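Local coordinates for protein 2-dehydropantoate 2-reductase (Enterococcus faecium, PDB 3WFI) that acts as a D-mandelate dehydrogenase of the ketopantoate reductase family, using NAD(H) to interconvert D-2-hydroxy acids and 2-keto acids, at residues His303-Glu306 with Asp307-Val311; Glu34-Gln37 with Gln38-His42; His244-Ser247 with Cys248-Pro251; Gly279-Ser282 with Arg283-Lys286. One frame throughout, in Å; residues are numbered along the deposited sequence.

Interaction 1 of 4, residues His303-Glu306 with Asp307-Val311; sequences HAKE and DSLNV
A Schellman motif closes helix 293-308, with Val311 N donating to Glu306 O at 2.9 Å. Inside it, Asn310 N bonds to Asp307 O, also at 2.9 Å. Asn310 is the C-prime residue, and its positive phi (56°) turns the chain out of the helix. Val311 ends up on a buried patch with Leu271, beside Arg270, a residue of the NAD(+) site.

The last turn is tied to the carbonyl of Lys305. Lys305 O takes Leu309 N at 3.1 Å and Ser308 OG at 2.8 Å. The Ser308 hydroxyl lies between its own backbone N and carbonyl carbon (chi1 79°), which folds it back onto the preceding turn. It also accepts from water 1, and the same water accepts from Lys305 NZ at 3.0 Å. Two bonds cross to the second subunit, Lys305 NZ to its Leu201 O and Asp307 OD2 to its Ser212 OG, and this end of the helix therefore helps form the dimer interface.

One turn back, His303 and Glu306 pair along the helix. Outside partners hold both: Asp275 takes His303 NE2, and Thr272 meets Glu306 OE2. His303 ND1 reaches Glu306 OE1 at 2.7 Å; the oxygen lies in the ring plane, but the nitrogen stands above the carboxylate plane.

Interaction 2 of 4, residues Glu34-Gln37 with Gln38-His42; sequences EHVQ and QIKEH
Gln38 N to Glu34 O (3.0 Å) begins a run of regular i to i+4 bonds, followed by Ile39 to His35, Lys40 to Val36 and Glu41 to Gln37. They belong to helix 33-42 of the Rossmann domain. The helix lies in the connection from strand 25-30 to its parallel neighbour 59-61, which also holds strands 44-47 and 52-55. It packs on Ile59 of strand 59-61.

On the inner side, Ile39 lays its CD1 methyl over one face of the His35 imidazole. This is a CH-pi contact, with Ile39 CD1 3.8 Å from the centroid of the His35 ring and shifted toward the rim. The nearest ring atom is His35 CE1, 3.6 Å from Ile39 CD1. Ile39 CG1 lies opposite the carbonyl carbon, and this carries the methyl back toward the previous turn. The ring also meets Trp32, with the two planes nearly parallel. Farther round the helix, Val36 and Lys40 run side by side, pointing the same way, and Val36 CG1 touches Lys40 CE at 3.7 Å.

On the exposed side, Gln37 bends at chi2 (62°), which brings its amide to Glu41. Gln37 NE2 donates to Glu41 OE1 at 2.8 Å, on the anti side of the carboxylate. The bond is bent (138° at the hydrogen), and the amide and carboxylate planes are 56° apart.

His35 NE2 donates to Ala8 O, while ND1 accepts from Gly137 N. That pattern is consistent with a neutral ring protonated on NE2. The ring is thus fixed from several directions next to Asp30, which binds NAD(+).

Interaction 3 of 4, residues His244-Ser247 with Cys248-Pro251; sequences HCES and CFDP
Glu246 and Phe249 make the main side-chain packing. Glu246 CA sits over one face of the phenyl ring, shifted toward the rim, 4.0 Å from the Phe249 centroid. This is a CH-pi contact. The chain continues over the same face, out beyond the rim, with Glu246 CG 3.5 Å from Phe249 CE2. With chi1 at -60°, Phe249 swings its ring beside its own backbone N, back over Glu246. Ala214 and Leu208 also touch it.

The backbone bonds are all of the i to i+3 kind. Cys248 N donates to Cys245 O at 3.2 Å, and Phe249 N to Glu246 O at 3.0 Å. A longer, weak bond of 3.4 Å joins Asp250 N to Ser247 O. Such successive bonds make 3-10-type turns leading toward helix 260-267. The region is part of the C-terminal helical domain, and Cys245 and Cys248 face helix 180-191.

Side-chain hydrogen bonds complete the turn. Ser247 OG folds back on its own chain (chi1 74°) and donates to His244 O at 2.6 Å. Glu246 OE2 bonds to His215 ND1, which ties the turn to helix 214-231. Asp250 OD2 accepts from Glu252 N in an Asx turn. Cys248 SG rests 3.4 Å from Cys245 O.

Interaction 4 of 4, residues Gly279-Ser282 with Arg283-Lys286; sequences GAIS and RKGK
Arg283 folds its side chain back along helix 278-288 and lays its guanidinium flat over the turn of Gly279 and Ala280. One face of the group is turned to Gly279 O and Ala280 CA. Arg283 NH2 lies 3.5 Å from Ala280 CA, and its contact with Ala280 CB is 3.8 Å. Arg283 NH1 comes within 3.2 Å of Gly279 O, but the angle is too poor for a hydrogen bond. The bend is at chi3 (-59°), after a straight chi2; it returns the group toward the start of the helix. There Arg283 NH2 donates to Asp275 O. At Gly279 there is no side chain to crowd Arg283 NH1.

Lys284 takes another course. Its chain is extended as far as CE, with Lys284 CG passing Ala280 O at 3.5 Å. It then bends at chi4 (-64°), and its end leads away from residues 279-282. Ser282 points to helix 293-308, where its OG bonds to Asp296 OD1.

The backbone bonds are regular. Arg283 N meets Gly279 O at 2.9 Å, and Gly285 N meets Ile281 O at 2.8 Å.

The buried ammonium of Lys284 forms salt bridges with Glu110, Asp111 and Glu232, and these acids probably keep it charged. Glu110 and Asp111 come from helix 109-113 in the Rossmann domain, so this lysine links the two domains electrostatically.

Overall arrangement
Along the chain the order is interaction 2, interaction 3, interaction 4, interaction 1. Interaction 2 lies in the Rossmann domain, on helix 33-42 beside strands 25-30 and 59-61. The other three lie in the helical C-terminal domain. Interaction 2 is on the opposite side of the chain's centre from interactions 3 and 4, with centres about 44 and 40 Å away. Interactions 4 and 1 are on consecutive helices, 278-288 and 293-308; their centres are about 22 Å apart and their nearest atoms about 7 Å. Interactions 1 and 2 lie near residues that bind NAD(+), yet their centres are about 38 Å apart. The cofactor site thus draws on both domains.

Interaction 1 of 4, residues His303-Glu306 with Asp307-Val311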
loop_
_atom_site.group_PDB
_atom_site.type_symbol
_atom_site.label_atom_id
_atom_site.label_comp_id
_atom_site.label_asym_id
_atom_site.label_seq_id
_atom_site.Cartn_x
_atom_site.Cartn_y
_atom_site.Cartn_z
ATOM N N HIS B 303 1.054 8.186 -4.908
ATOM C CA HIS B 303 1.573 8.685 -6.183
ATOM C C HIS B 303 1.011 7.929 -7.383
ATOM O O HIS B 303 0.681 8.540 -8.407
ATOM C CB HIS B 303 3.112 8.670 -6.186
ATOM C CG HIS B 303 3.734 9.770 -5.396
ATOM N ND1 HIS B 303 3.280 11.078 -5.424
ATOM C CD2 HIS B 303 4.794 9.761 -4.556
ATOM C CE1 HIS B 303 4.030 11.813 -4.628
ATOM N NE2 HIS B 303 4.955 11.039 -4.095
ATOM N N ALA B 304 0.927 6.602 -7.275
ATOM C CA ALA B 304 0.333 5.792 -8.330
ATOM C C ALA B 304 -1.137 6.178 -8.571
ATOM O O ALA B 304 -1.606 6.192 -9.719
ATOM C CB ALA B 304 0.445 4.310 -8.004
ATOM N N LYS B 305 -1.848 6.504 -7.494
ATOM C CA LYS B 305 -3.262 6.880 -7.609
ATOM C C LYS B 305 -3.381 8.254 -8.290
ATOM O O LYS B 305 -4.221 8.433 -9.174
ATOM C CB LYS B 305 -3.934 6.915 -6.240
ATOM C CG LYS B 305 -5.451 7.170 -6.271
ATOM C CD LYS B 305 -6.229 6.020 -6.893
ATOM C CE LYS B 305 -7.732 6.263 -6.813
ATOM N NZ LYS B 305 -8.502 5.106 -7.319
ATOM N N GLU B 306 -2.526 9.192 -7.884
ATOM C CA GLU B 306 -2.375 10.482 -8.582
ATOM C C GLU B 306 -2.173 10.244 -10.080
ATOM O O GLU B 306 -2.888 10.790 -10.913
ATOM C CB GLU B 306 -1.188 11.287 -8.023
ATOM C CG GLU B 306 -1.387 11.859 -6.626
ATOM C CD GLU B 306 -0.096 12.386 -6.016
ATOM O OE1 GLU B 306 0.986 12.052 -6.540
ATOM O OE2 GLU B 306 -0.167 13.152 -5.029
ATOM N N ASP B 307 -1.200 9.407 -10.408
ATOM C CA ASP B 307 -0.866 9.129 -11.790
ATOM C C ASP B 307 -2.061 8.537 -12.539
ATOM O O ASP B 307 -2.348 8.945 -13.651
ATOM C CB ASP B 307 0.335 8.190 -11.883
ATOM C CG ASP B 307 1.626 8.820 -11.350
ATOM O OD1 ASP B 307 1.718 10.059 -11.273
ATOM O OD2 ASP B 307 2.576 8.068 -11.047
ATOM N N SER B 308 -2.764 7.607 -11.906
ATOM C CA SER B 308 -3.899 6.944 -12.537
ATOM C C SER B 308 -5.056 7.901 -12.835
ATOM O O SER B 308 -5.861 7.631 -13.725
ATOM C CB SER B 308 -4.394 5.770 -11.679
ATOM O OG SER B 308 -5.196 6.194 -10.594
ATOM N N LEU B 309 -5.143 8.992 -12.077
ATOM C CA LEU B 309 -6.126 10.051 -12.311
ATOM C C LEU B 309 -5.589 11.177 -13.203
ATOM O O LEU B 309 -6.249 12.193 -13.359
ATOM C CB LEU B 309 -6.595 10.621 -10.972
ATOM C CG LEU B 309 -7.314 9.636 -10.059
ATOM C CD1 LEU B 309 -7.477 10.227 -8.671
ATOM C CD2 LEU B 309 -8.669 9.255 -10.641
ATOM N N ASN B 310 -4.397 10.990 -13.778
ATOM C CA ASN B 310 -3.716 12.004 -14.582
ATOM C C ASN B 310 -3.539 13.297 -13.789
ATOM O O ASN B 310 -3.792 14.396 -14.271
ATOM C CB ASN B 310 -4.430 12.260 -15.934
ATOM C CG ASN B 310 -3.456 12.609 -17.062
ATOM O OD1 ASN B 310 -3.574 13.667 -17.681
ATOM N ND2 ASN B 310 -2.503 11.715 -17.352
ATOM N N VAL B 311 -3.100 13.133 -12.548
ATOM C CA VAL B 311 -2.719 14.249 -11.720
ATOM C C VAL B 311 -1.207 14.133 -11.532
ATOM O O VAL B 311 -0.759 13.318 -10.721
ATOM C CB VAL B 311 -3.476 14.203 -10.377
ATOM C CG1 VAL B 311 -2.948 15.254 -9.417
ATOM C CG2 VAL B 311 -4.971 14.392 -10.617
HETATM O O HOH W 1 -7.470 4.932 -10.111
HETATM O O HOH W 2 1.633 12.140 -9.404
#

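Interaction 2 of 4, residues Glu34-Gln37 with Gln38-His42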
loop_
_atom_site.group_PDB
_atom_site.type_symbol
_atom_site.label_atom_id
_atom_site.label_comp_id
_atom_site.label_asym_id
_atom_site.label_seq_id
_atom_site.Cartn_x
_atom_site.Cartn_y
_atom_site.Cartn_z
ATOM N N GLU B 34 0.349 40.558 -7.918
ATOM C CA GLU B 34 -0.616 41.641 -7.703
ATOM C C GLU B 34 -0.592 42.102 -6.243
ATOM O O GLU B 34 -0.827 43.276 -5.947
ATOM C CB GLU B 34 -2.035 41.192 -8.041
ATOM C CG GLU B 34 -2.250 40.535 -9.399
ATOM C CD GLU B 34 -3.647 39.940 -9.523
ATOM O OE1 GLU B 34 -4.570 40.420 -8.811
ATOM O OE2 GLU B 34 -3.820 38.989 -10.324
ATOM N N HIS B 35 -0.347 41.149 -5.343
ATOM C CA HIS B 35 -0.211 41.411 -3.899
ATOM C C HIS B 35 1.000 42.297 -3.636
ATOM O O HIS B 35 0.906 43.305 -2.945
ATOM C CB HIS B 35 -0.037 40.083 -3.159
ATOM C CG HIS B 35 -0.198 40.170 -1.670
ATOM N ND1 HIS B 35 -1.212 40.880 -1.068
ATOM C CD2 HIS B 35 0.499 39.593 -0.665
ATOM C CE1 HIS B 35 -1.122 40.756 0.246
ATOM N NE2 HIS B 35 -0.091 39.978 0.515
ATOM N N VAL B 36 2.128 41.903 -4.224
ATOM C CA VAL B 36 3.385 42.625 -4.082
ATOM C C VAL B 36 3.243 44.053 -4.620
ATOM O O VAL B 36 3.620 45.015 -3.949
ATOM C CB VAL B 36 4.538 41.882 -4.799
ATOM C CG1 VAL B 36 5.813 42.719 -4.810
ATOM C CG2 VAL B 36 4.801 40.534 -4.133
ATOM N N GLN B 37 2.691 44.181 -5.823
ATOM C CA GLN B 37 2.561 45.477 -6.487
ATOM C C GLN B 37 1.622 46.417 -5.727
ATOM O O GLN B 37 1.905 47.608 -5.593
ATOM C CB GLN B 37 2.071 45.277 -7.931
ATOM C CG GLN B 37 2.090 46.530 -8.788
ATOM C CD GLN B 37 3.482 47.080 -8.966
ATOM O OE1 GLN B 37 4.384 46.379 -9.424
ATOM N NE2 GLN B 37 3.668 48.336 -8.596
ATOM N N GLN B 38 0.509 45.885 -5.226
ATOM C CA GLN B 38 -0.446 46.710 -4.467
ATOM C C GLN B 38 0.195 47.272 -3.203
ATOM O O GLN B 38 0.063 48.458 -2.916
ATOM C CB GLN B 38 -1.752 45.955 -4.156
ATOM C CG GLN B 38 -2.772 46.043 -5.278
ATOM C CD GLN B 38 -3.076 47.459 -5.690
ATOM O OE1 GLN B 38 -3.580 48.254 -4.890
ATOM N NE2 GLN B 38 -2.802 47.781 -6.944
ATOM N N ILE B 39 0.919 46.422 -2.475
ATOM C CA ILE B 39 1.613 46.845 -1.254
ATOM C C ILE B 39 2.751 47.824 -1.572
ATOM O O ILE B 39 2.962 48.770 -0.835
ATOM C CB ILE B 39 2.130 45.633 -0.435
ATOM C CG1 ILE B 39 0.938 44.821 0.085
ATOM C CG2 ILE B 39 3.003 46.094 0.735
ATOM C CD1 ILE B 39 1.273 43.433 0.581
ATOM N N LYS B 40 3.467 47.606 -2.671
ATOM C CA LYS B 40 4.502 48.553 -3.089
ATOM C C LYS B 40 3.891 49.935 -3.315
ATOM O O LYS B 40 4.386 50.925 -2.790
ATOM C CB LYS B 40 5.217 48.090 -4.367
ATOM C CG LYS B 40 6.358 47.110 -4.152
ATOM C CD LYS B 40 6.966 46.694 -5.485
ATOM C CE LYS B 40 8.037 45.625 -5.319
ATOM N NZ LYS B 40 8.410 44.977 -6.613
ATOM N N GLU B 41 2.803 49.989 -4.078
ATOM C CA GLU B 41 2.195 51.269 -4.461
ATOM C C GLU B 41 1.404 51.956 -3.351
ATOM O O GLU B 41 1.453 53.173 -3.230
ATOM C CB GLU B 41 1.284 51.090 -5.678
ATOM C CG GLU B 41 2.038 50.908 -6.983
ATOM C CD GLU B 41 1.096 50.682 -8.161
ATOM O OE1 GLU B 41 1.222 49.658 -8.869
ATOM O OE2 GLU B 41 0.220 51.548 -8.381
ATOM N N HIS B 42 0.690 51.180 -2.543
ATOM C CA HIS B 42 -0.252 51.728 -1.555
ATOM C C HIS B 42 0.017 51.314 -0.113
ATOM O O HIS B 42 -0.723 51.719 0.784
ATOM C CB HIS B 42 -1.682 51.299 -1.888
ATOM C CG HIS B 42 -2.188 51.829 -3.185
ATOM N ND1 HIS B 42 -2.593 53.138 -3.351
ATOM C CD2 HIS B 42 -2.380 51.217 -4.377
ATOM C CE1 HIS B 42 -2.998 53.310 -4.596
ATOM N NE2 HIS B 42 -2.880 52.160 -5.238
#

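Interaction 3 of 4, residues His244-Ser247 with Cys248-Pro251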
loop_
_atom_site.group_PDB
_atom_site.type_symbol
_atom_site.label_atom_id
_atom_site.label_comp_id
_atom_site.label_asym_id
_atom_site.label_seq_id
_atom_site.Cartn_x
_atom_site.Cartn_y
_atom_site.Cartn_z
ATOM N N HIS B 244 -5.194 8.310 19.497
ATOM C CA HIS B 244 -5.500 9.644 18.959
ATOM C C HIS B 244 -5.818 9.605 17.456
ATOM O O HIS B 244 -6.767 10.246 16.991
ATOM C CB HIS B 244 -4.341 10.599 19.240
ATOM C CG HIS B 244 -4.564 11.986 18.723
ATOM N ND1 HIS B 244 -5.634 12.758 19.113
ATOM C CD2 HIS B 244 -3.848 12.746 17.858
ATOM C CE1 HIS B 244 -5.578 13.932 18.505
ATOM N NE2 HIS B 244 -4.512 13.944 17.727
ATOM N N CYS B 245 -5.017 8.863 16.691
ATOM C CA CYS B 245 -5.327 8.611 15.285
ATOM C C CYS B 245 -6.717 7.977 15.131
ATOM O O CYS B 245 -7.510 8.401 14.278
ATOM C CB CYS B 245 -4.272 7.686 14.668
ATOM S SG CYS B 245 -2.641 8.435 14.504
ATOM N N GLU B 246 -6.994 6.965 15.956
ATOM C CA GLU B 246 -8.229 6.197 15.853
ATOM C C GLU B 246 -9.479 6.936 16.337
ATOM O O GLU B 246 -10.600 6.557 15.979
ATOM C CB GLU B 246 -8.064 4.839 16.550
ATOM C CG GLU B 246 -7.036 3.970 15.824
ATOM C CD GLU B 246 -6.876 2.593 16.415
ATOM O OE1 GLU B 246 -7.373 2.333 17.521
ATOM O OE2 GLU B 246 -6.212 1.763 15.775
ATOM N N SER B 247 -9.294 7.991 17.120
ATOM C CA SER B 247 -10.405 8.865 17.502
ATOM C C SER B 247 -11.059 9.551 16.290
ATOM O O SER B 247 -12.226 9.953 16.352
ATOM C CB SER B 247 -9.935 9.917 18.521
ATOM O OG SER B 247 -9.145 10.925 17.918
ATOM N N CYS B 248 -10.322 9.651 15.182
ATOM C CA CYS B 248 -10.888 10.154 13.924
ATOM C C CYS B 248 -11.967 9.263 13.315
ATOM O O CYS B 248 -12.730 9.711 12.451
ATOM C CB CYS B 248 -9.786 10.341 12.892
ATOM S SG CYS B 248 -8.546 11.559 13.360
ATOM N N PHE B 249 -12.012 7.997 13.735
ATOM C CA PHE B 249 -13.010 7.050 13.236
ATOM C C PHE B 249 -14.432 7.325 13.739
ATOM O O PHE B 249 -15.381 6.739 13.219
ATOM C CB PHE B 249 -12.691 5.612 13.658
ATOM C CG PHE B 249 -11.371 5.078 13.163
ATOM C CD1 PHE B 249 -10.764 5.552 11.999
ATOM C CD2 PHE B 249 -10.761 4.024 13.852
ATOM C CE1 PHE B 249 -9.554 5.013 11.564
ATOM C CE2 PHE B 249 -9.553 3.487 13.424
ATOM C CZ PHE B 249 -8.952 3.979 12.274
ATOM N N ASP B 250 -14.580 8.153 14.771
ATOM C CA ASP B 250 -15.897 8.303 15.416
ATOM C C ASP B 250 -16.846 9.037 14.476
ATOM O O ASP B 250 -16.633 10.205 14.193
ATOM C CB ASP B 250 -15.756 9.047 16.748
ATOM C CG ASP B 250 -17.007 8.941 17.625
ATOM O OD1 ASP B 250 -16.884 9.051 18.862
ATOM O OD2 ASP B 250 -18.113 8.761 17.082
ATOM N N PRO B 251 -17.908 8.363 13.990
ATOM C CA PRO B 251 -18.847 9.068 13.097
ATOM C C PRO B 251 -19.623 10.227 13.749
ATOM O O PRO B 251 -20.092 11.124 13.041
ATOM C CB PRO B 251 -19.814 7.970 12.666
ATOM C CG PRO B 251 -19.753 6.949 13.744
ATOM C CD PRO B 251 -18.373 7.006 14.317
#

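Interaction 4 of 4, residues Gly279-Ser282 with Arg283-Lys286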
loop_
_atom_site.group_PDB
_atom_site.type_symbol
_atom_site.label_atom_id
_atom_site.label_comp_id
_atom_site.label_asym_id
_atom_site.label_seq_id
_atom_site.Cartn_x
_atom_site.Cartn_y
_atom_site.Cartn_z
ATOM N N GLY B 279 6.370 10.712 3.278
ATOM C CA GLY B 279 7.641 10.847 2.553
ATOM C C GLY B 279 8.748 11.405 3.417
ATOM O O GLY B 279 9.913 11.028 3.278
ATOM N N ALA B 280 8.380 12.307 4.325
ATOM C CA ALA B 280 9.349 12.930 5.223
ATOM C C ALA B 280 9.892 11.885 6.175
ATOM O O ALA B 280 11.086 11.852 6.462
ATOM C CB ALA B 280 8.690 14.087 5.981
ATOM N N ILE B 281 9.007 11.001 6.641
ATOM C CA ILE B 281 9.417 9.882 7.495
ATOM C C ILE B 281 10.289 8.886 6.711
ATOM O O ILE B 281 11.288 8.379 7.249
ATOM C CB ILE B 281 8.192 9.194 8.133
ATOM C CG1 ILE B 281 7.443 10.175 9.051
ATOM C CG2 ILE B 281 8.587 7.933 8.891
ATOM C CD1 ILE B 281 8.310 10.879 10.073
ATOM N N SER B 282 9.938 8.625 5.450
ATOM C CA SER B 282 10.776 7.768 4.593
ATOM C C SER B 282 12.184 8.341 4.435
ATOM O O SER B 282 13.158 7.625 4.563
ATOM C CB SER B 282 10.146 7.582 3.218
ATOM O OG SER B 282 8.914 6.871 3.322
ATOM N N ARG B 283 12.270 9.646 4.175
ATOM C CA ARG B 283 13.570 10.310 4.020
ATOM C C ARG B 283 14.442 10.244 5.279
ATOM O O ARG B 283 15.624 9.890 5.202
ATOM C CB ARG B 283 13.379 11.754 3.544
ATOM C CG ARG B 283 13.061 11.822 2.059
ATOM C CD ARG B 283 13.114 13.248 1.516
ATOM N NE ARG B 283 12.193 14.175 2.173
ATOM C CZ ARG B 283 10.878 14.215 1.983
ATOM N NH1 ARG B 283 10.268 13.352 1.162
ATOM N NH2 ARG B 283 10.161 15.131 2.625
ATOM N N LYS B 284 13.862 10.559 6.428
ATOM C CA LYS B 284 14.557 10.429 7.714
ATOM C C LYS B 284 14.965 8.980 7.991
ATOM O O LYS B 284 16.073 8.711 8.486
ATOM C CB LYS B 284 13.669 10.924 8.864
ATOM C CG LYS B 284 13.469 12.432 8.944
ATOM C CD LYS B 284 12.389 12.769 9.966
ATOM C CE LYS B 284 12.018 14.250 9.981
ATOM N NZ LYS B 284 13.170 15.079 10.404
ATOM N N GLY B 285 14.078 8.042 7.672
ATOM C CA GLY B 285 14.394 6.603 7.806
ATOM C C GLY B 285 15.646 6.188 7.051
ATOM O O GLY B 285 16.501 5.472 7.586
ATOM N N LYS B 286 15.760 6.647 5.806
ATOM C CA LYS B 286 16.943 6.364 4.989
ATOM C C LYS B 286 18.208 6.941 5.617
ATOM O O LYS B 286 19.246 6.287 5.657
ATOM C CB LYS B 286 16.782 6.931 3.581
ATOM C CG LYS B 286 15.892 6.115 2.660
ATOM C CD LYS B 286 15.748 6.851 1.330
ATOM C CE LYS B 286 16.989 6.691 0.470
ATOM N NZ LYS B 286 17.154 7.780 -0.538
#